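Local coordinates for protein LIN-41 (Caenorhabditis elegans, PDB 4UMG) that controls the onset of developmental plasticity in the nematode as a TRIM-NHL protein that contains a filamin domain, at residues 20-25 and 104-109; 74-79 and 110-115. All blocks are in the same frame, centred on the assembly; numbering follows the deposited sequence.

Interaction 1: residues 20-25 and 104-109; sequences AIRERQ and SIEGSY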
loop_
_atom_site.group_PDB
_atom_site.type_symbol
_atom_site.label_atom_id
_atom_site.label_comp_id
_atom_site.label_asym_id
_atom_site.label_seq_id
_atom_site.Cartn_x
_atom_site.Cartn_y
_atom_site.Cartn_z
ATOM N N ALA A 20 2.326 4.575 -12.040
ATOM C CA ALA A 20 3.478 5.261 -11.493
ATOM C C ALA A 20 4.631 5.371 -12.485
ATOM O O ALA A 20 4.596 4.808 -13.586
ATOM C CB ALA A 20 3.917 4.619 -10.177
ATOM N N ILE A 21 5.589 6.217 -12.146
ATOM C CA ILE A 21 6.716 6.494 -13.024
ATOM C C ILE A 21 7.984 5.852 -12.501
ATOM O O ILE A 21 8.316 5.970 -11.313
ATOM C CB ILE A 21 6.855 8.024 -13.273
ATOM C CG1 ILE A 21 5.546 8.607 -13.890
ATOM C CG2 ILE A 21 8.078 8.350 -14.144
ATOM C CD1 ILE A 21 5.448 10.163 -13.939
ATOM N N ARG A 22 8.712 5.204 -13.410
ATOM C CA ARG A 22 9.981 4.558 -13.123
ATOM C C ARG A 22 10.961 5.552 -12.525
ATOM O O ARG A 22 11.013 6.733 -12.934
ATOM C CB ARG A 22 10.566 3.958 -14.414
ATOM C CG ARG A 22 11.773 3.046 -14.223
ATOM C CD ARG A 22 12.328 2.572 -15.564
ATOM N NE ARG A 22 12.824 3.672 -16.394
ATOM C CZ ARG A 22 13.370 3.515 -17.596
ATOM N NH1 ARG A 22 13.495 2.303 -18.124
ATOM N NH2 ARG A 22 13.797 4.567 -18.281
ATOM N N GLU A 23 11.744 5.069 -11.547
ATOM C CA GLU A 23 12.836 5.813 -10.906
ATOM C C GLU A 23 12.391 7.112 -10.221
ATOM O O GLU A 23 13.136 8.102 -10.174
ATOM C CB GLU A 23 13.985 6.074 -11.927
ATOM C CG GLU A 23 14.638 4.795 -12.418
ATOM C CD GLU A 23 15.707 4.981 -13.476
ATOM O OE1 GLU A 23 16.702 5.689 -13.202
ATOM O OE2 GLU A 23 15.571 4.378 -14.563
ATOM N N ARG A 24 11.162 7.111 -9.691
ATOM C CA ARG A 24 10.655 8.257 -8.946
ATOM C C ARG A 24 10.129 7.649 -7.655
ATOM O O ARG A 24 9.475 6.614 -7.716
ATOM C CB ARG A 24 9.496 8.949 -9.695
ATOM C CG ARG A 24 9.866 9.482 -11.083
ATOM C CD ARG A 24 10.093 10.970 -11.116
ATOM N NE ARG A 24 10.281 11.430 -12.492
ATOM C CZ ARG A 24 9.340 12.016 -13.226
ATOM N NH1 ARG A 24 8.137 12.246 -12.716
ATOM N NH2 ARG A 24 9.599 12.390 -14.472
ATOM N N GLN A 25 10.472 8.230 -6.494
ATOM C CA GLN A 25 9.952 7.758 -5.204
ATOM C C GLN A 25 8.433 7.970 -5.261
ATOM O O GLN A 25 7.975 9.068 -5.597
ATOM C CB GLN A 25 10.584 8.569 -4.055
ATOM C CG GLN A 25 11.945 8.002 -3.650
ATOM C CD GLN A 25 12.485 8.610 -2.378
ATOM O OE1 GLN A 25 12.388 9.821 -2.137
ATOM N NE2 GLN A 25 13.104 7.779 -1.548
ATOM N N SER A 104 12.456 0.726 -9.744
ATOM C CA SER A 104 13.654 0.941 -10.584
ATOM C C SER A 104 13.456 0.558 -12.048
ATOM O O SER A 104 14.177 1.041 -12.921
ATOM C CB SER A 104 14.853 0.199 -9.997
ATOM O OG SER A 104 14.794 -1.195 -10.254
ATOM N N ILE A 105 12.513 -0.348 -12.314
ATOM C CA ILE A 105 12.264 -0.863 -13.650
ATOM C C ILE A 105 10.795 -0.673 -14.059
ATOM O O ILE A 105 9.899 -0.597 -13.206
ATOM C CB ILE A 105 12.759 -2.327 -13.798
ATOM C CG1 ILE A 105 12.005 -3.313 -12.874
ATOM C CG2 ILE A 105 14.274 -2.425 -13.614
ATOM C CD1 ILE A 105 12.214 -4.805 -13.230
ATOM N N GLU A 106 10.558 -0.606 -15.372
ATOM C CA GLU A 106 9.208 -0.449 -15.915
ATOM C C GLU A 106 8.476 -1.767 -15.820
ATOM O O GLU A 106 9.128 -2.814 -15.807
ATOM C CB GLU A 106 9.281 -0.015 -17.401
ATOM C CG GLU A 106 10.232 -0.840 -18.261
ATOM C CD GLU A 106 11.651 -0.301 -18.390
ATOM O OE1 GLU A 106 12.418 -0.344 -17.396
ATOM O OE2 GLU A 106 12.003 0.146 -19.505
ATOM N N GLY A 107 7.143 -1.709 -15.843
ATOM C CA GLY A 107 6.333 -2.921 -15.879
ATOM C C GLY A 107 5.307 -3.108 -14.792
ATOM O O GLY A 107 4.938 -2.187 -14.066
ATOM N N SER A 108 4.830 -4.342 -14.691
ATOM C CA SER A 108 3.732 -4.718 -13.826
ATOM C C SER A 108 4.154 -5.121 -12.417
ATOM O O SER A 108 4.661 -6.213 -12.224
ATOM C CB SER A 108 2.927 -5.837 -14.483
ATOM O OG SER A 108 1.683 -5.996 -13.829
ATOM N N TYR A 109 3.997 -4.211 -11.458
ATOM C CA TYR A 109 4.315 -4.465 -10.046
ATOM C C TYR A 109 3.124 -5.069 -9.316
ATOM O O TYR A 109 1.978 -4.898 -9.736
ATOM C CB TYR A 109 4.714 -3.132 -9.356
ATOM C CG TYR A 109 6.110 -2.663 -9.712
ATOM C CD1 TYR A 109 6.436 -2.301 -11.014
ATOM C CD2 TYR A 109 7.100 -2.551 -8.738
ATOM C CE1 TYR A 109 7.712 -1.845 -11.344
ATOM C CE2 TYR A 109 8.393 -2.131 -9.066
ATOM C CZ TYR A 109 8.688 -1.780 -10.369
ATOM O OH TYR A 109 9.928 -1.316 -10.669
#

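Interaction 2: residues 74-79 and 110-115; sequences QAFVIS and TLNILV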
loop_
_atom_site.group_PDB
_atom_site.type_symbol
_atom_site.label_atom_id
_atom_site.label_comp_id
_atom_site.label_asym_id
_atom_site.label_seq_id
_atom_site.Cartn_x
_atom_site.Cartn_y
_atom_site.Cartn_z
ATOM N N GLN A 74 1.298 -4.819 7.373
ATOM C CA GLN A 74 2.418 -5.274 6.553
ATOM C C GLN A 74 2.114 -4.832 5.128
ATOM O O GLN A 74 0.964 -4.873 4.696
ATOM C CB GLN A 74 2.522 -6.805 6.605
ATOM C CG GLN A 74 2.796 -7.354 8.000
ATOM C CD GLN A 74 2.991 -8.843 7.968
ATOM O OE1 GLN A 74 4.115 -9.333 7.898
ATOM N NE2 GLN A 74 1.901 -9.594 8.001
ATOM N N ALA A 75 3.122 -4.374 4.402
ATOM C CA ALA A 75 2.907 -3.990 3.010
ATOM C C ALA A 75 4.101 -4.466 2.200
ATOM O O ALA A 75 5.246 -4.300 2.638
ATOM C CB ALA A 75 2.760 -2.482 2.890
ATOM N N PHE A 76 3.845 -5.115 1.071
ATOM C CA PHE A 76 4.955 -5.470 0.210
ATOM C C PHE A 76 4.665 -5.133 -1.233
ATOM O O PHE A 76 3.515 -5.087 -1.657
ATOM C CB PHE A 76 5.462 -6.886 0.364
ATOM C CG PHE A 76 4.405 -7.884 0.098
ATOM C CD1 PHE A 76 4.135 -8.302 -1.204
ATOM C CD2 PHE A 76 3.743 -8.503 1.148
ATOM C CE1 PHE A 76 3.160 -9.262 -1.447
ATOM C CE2 PHE A 76 2.817 -9.504 0.908
ATOM C CZ PHE A 76 2.524 -9.868 -0.384
ATOM N N VAL A 77 5.731 -4.925 -1.989
ATOM C CA VAL A 77 5.698 -4.587 -3.391
ATOM C C VAL A 77 6.704 -5.498 -4.058
ATOM O O VAL A 77 7.817 -5.680 -3.533
ATOM C CB VAL A 77 6.030 -3.108 -3.641
ATOM C CG1 VAL A 77 6.302 -2.819 -5.123
ATOM C CG2 VAL A 77 4.922 -2.202 -3.116
ATOM N N ILE A 78 6.256 -6.166 -5.125
ATOM C CA ILE A 78 7.082 -7.073 -5.919
ATOM C C ILE A 78 7.227 -6.458 -7.273
ATOM O O ILE A 78 6.232 -6.047 -7.879
ATOM C CB ILE A 78 6.448 -8.464 -6.043
ATOM C CG1 ILE A 78 5.965 -8.953 -4.666
ATOM C CG2 ILE A 78 7.428 -9.425 -6.693
ATOM C CD1 ILE A 78 7.128 -8.910 -3.469
ATOM N N SER A 79 8.466 -6.426 -7.791
ATOM C CA SER A 79 8.702 -5.837 -9.079
ATOM C C SER A 79 8.321 -6.849 -10.199
ATOM O O SER A 79 7.998 -8.002 -9.878
ATOM C CB SER A 79 10.171 -5.389 -9.155
ATOM O OG SER A 79 10.966 -6.533 -9.386
ATOM N N THR A 110 3.392 -5.755 -8.209
ATOM C CA THR A 110 2.354 -6.358 -7.394
ATOM C C THR A 110 2.383 -5.680 -6.055
ATOM O O THR A 110 3.456 -5.544 -5.479
ATOM C CB THR A 110 2.589 -7.842 -7.203
ATOM O OG1 THR A 110 2.785 -8.443 -8.480
ATOM C CG2 THR A 110 1.411 -8.518 -6.515
ATOM N N LEU A 111 1.205 -5.310 -5.535
ATOM C CA LEU A 111 1.106 -4.689 -4.224
ATOM C C LEU A 111 0.188 -5.515 -3.373
ATOM O O LEU A 111 -0.886 -5.919 -3.841
ATOM C CB LEU A 111 0.472 -3.297 -4.378
ATOM C CG LEU A 111 0.077 -2.551 -3.088
ATOM C CD1 LEU A 111 1.303 -2.187 -2.228
ATOM C CD2 LEU A 111 -0.743 -1.317 -3.406
ATOM N N ASN A 112 0.586 -5.754 -2.136
ATOM C CA ASN A 112 -0.324 -6.391 -1.165
ATOM C C ASN A 112 -0.171 -5.690 0.184
ATOM O O ASN A 112 0.941 -5.378 0.576
ATOM C CB ASN A 112 -0.151 -7.932 -1.067
ATOM C CG ASN A 112 -1.410 -8.638 -0.557
ATOM O OD1 ASN A 112 -2.382 -7.987 -0.197
ATOM N ND2 ASN A 112 -1.446 -9.986 -0.538
ATOM N N ILE A 113 -1.294 -5.387 0.879
ATOM C CA ILE A 113 -1.231 -4.750 2.190
ATOM C C ILE A 113 -2.108 -5.606 3.092
ATOM O O ILE A 113 -3.255 -5.868 2.743
ATOM C CB ILE A 113 -1.724 -3.291 2.148
ATOM C CG1 ILE A 113 -0.958 -2.465 1.077
ATOM C CG2 ILE A 113 -1.616 -2.635 3.549
ATOM C CD1 ILE A 113 -1.828 -1.284 0.496
ATOM N N LEU A 114 -1.521 -6.112 4.195
ATOM C CA LEU A 114 -2.147 -7.017 5.138
ATOM C C LEU A 114 -2.339 -6.358 6.476
ATOM O O LEU A 114 -1.403 -5.781 7.023
ATOM C CB LEU A 114 -1.288 -8.279 5.356
ATOM C CG LEU A 114 -0.722 -9.055 4.161
ATOM C CD1 LEU A 114 -0.018 -10.318 4.657
ATOM C CD2 LEU A 114 -1.777 -9.462 3.176
ATOM N N VAL A 115 -3.559 -6.443 7.005
ATOM C CA VAL A 115 -3.861 -5.921 8.330
ATOM C C VAL A 115 -4.184 -7.164 9.154
ATOM O O VAL A 115 -5.083 -7.927 8.783
ATOM C CB VAL A 115 -5.029 -4.882 8.322
ATOM C CG1 VAL A 115 -5.675 -4.767 9.696
ATOM C CG2 VAL A 115 -4.525 -3.521 7.859
HETATM O O HOH W 1 -0.461 -7.986 8.663
HETATM O O HOH W 2 4.927 -8.012 -10.129
#

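Interaction 1: residues 20-25 and 104-109
Glu23 and Ser104 mark the closest approach of the two backbones, with Glu23 CA and Ser104 CA 5.0 Å apart. Glu23 sits in a type II turn from Ile21 to Arg24, which begins at the end of strand 19-21. Ser104 lies in the loop that leads into strand 107-115. No backbone hydrogen bond joins the two segments. The side chains of Arg22 and Glu23 lie against the backbone of Ser104 and Ile105, and Arg22 also meets Glu106. With CG anti to the backbone N (chi1 -170°), the Arg22 chain points at 104-106, and Arg22 CG lies 3.4 Å from Ser104 O. The chain bends at the CG-CD bond (chi3 63°), which brings Arg22 NH1 to donate to Glu106 OE1 at 2.9 Å. The acceptor lies at the guanidinium edge, near its plane, but the donor stands above the carboxylate plane. The two planes are 75° apart. Glu23 OE2 is 3.4 Å from Arg22 NE but well out of the guanidinium plane, so only charge links them. Glu23 CG rests 3.8 Å from Ser104 O. Within 104-109, Tyr109 OH, from the strand, donates to a lone pair of Ile105 O at 2.6 Å. Glu106 OE2 has a weak, long ion pair with Arg131. Glu106 N is buried by the contact and has no partner. One arginine between two carboxylates probably offsets their mutual repulsion, and this surface network joins two loops at one end of the filamin domain.

Interaction 2: residues 74-79 and 110-115
Strands 74-78 and 110-115 run antiparallel, and three hydrogen-bonded pairs satisfy their facing backbone groups. Gln74 pairs with Leu114, Phe76 with Asn112 and Ile78 with Thr110. Each pair makes two nearly straight N-H to O bonds, six in all. Leu114 N is 2.8 Å from Gln74 O. Phe76 N is 3.0 Å from Asn112 O. Some carbonyls have a further partner: Val77 CA, for example, lies 3.2 Å from Thr110 O in a CA-H...O contact. Backbone bonds of the alternate residues go to outer strands: Val77 with Val85, Leu111 with Thr125, Ile113 with Ile120. Water 1 accepts from Gln74 NE2 at 2.9 Å and donates weakly to Leu114 O, while water 2 is 2.7 Å from Thr110 OG1. On the face with Gln74, Asn112 CB lies over one face of the Phe76 ring, 3.4 Å from Phe76 CZ at its rim. The Phe76 chi1 of 59° puts CG between the backbone N and carbonyl carbon and carries the ring across to Asn112. The amide plane is turned 73° from the ring. On the other face Val77 CG2 meets Leu111 CD1 at 3.7 Å, and Ala75 and Ile113 both touch Leu99. With these backbone groups bonded in the sheet, Val77, Leu111 and Ile113 can pack as buried apolar groups in the immunoglobulin-like filamin fold.

How the interactions relate
Both interactions use strand 107-115. Interaction 1 takes its start and the loop before it, near the domain surface, and interaction 2 takes the rest, closer to the chain centre. Their centres are about 15 Å apart. Tyr109 connects them: Tyr109 CB lies 3.6 Å from Ile78 O, and its ring packs on Val77 and Ser79. The chemistry changes along the strand. At 20-25 and 104-109 charged side chains meet across loops, and none of the touching residues is buried. At 74-79 and 110-115 regular main-chain pairing dominates, with one apolar inner face and one more exposed face. Strand 118-130 borders both sites.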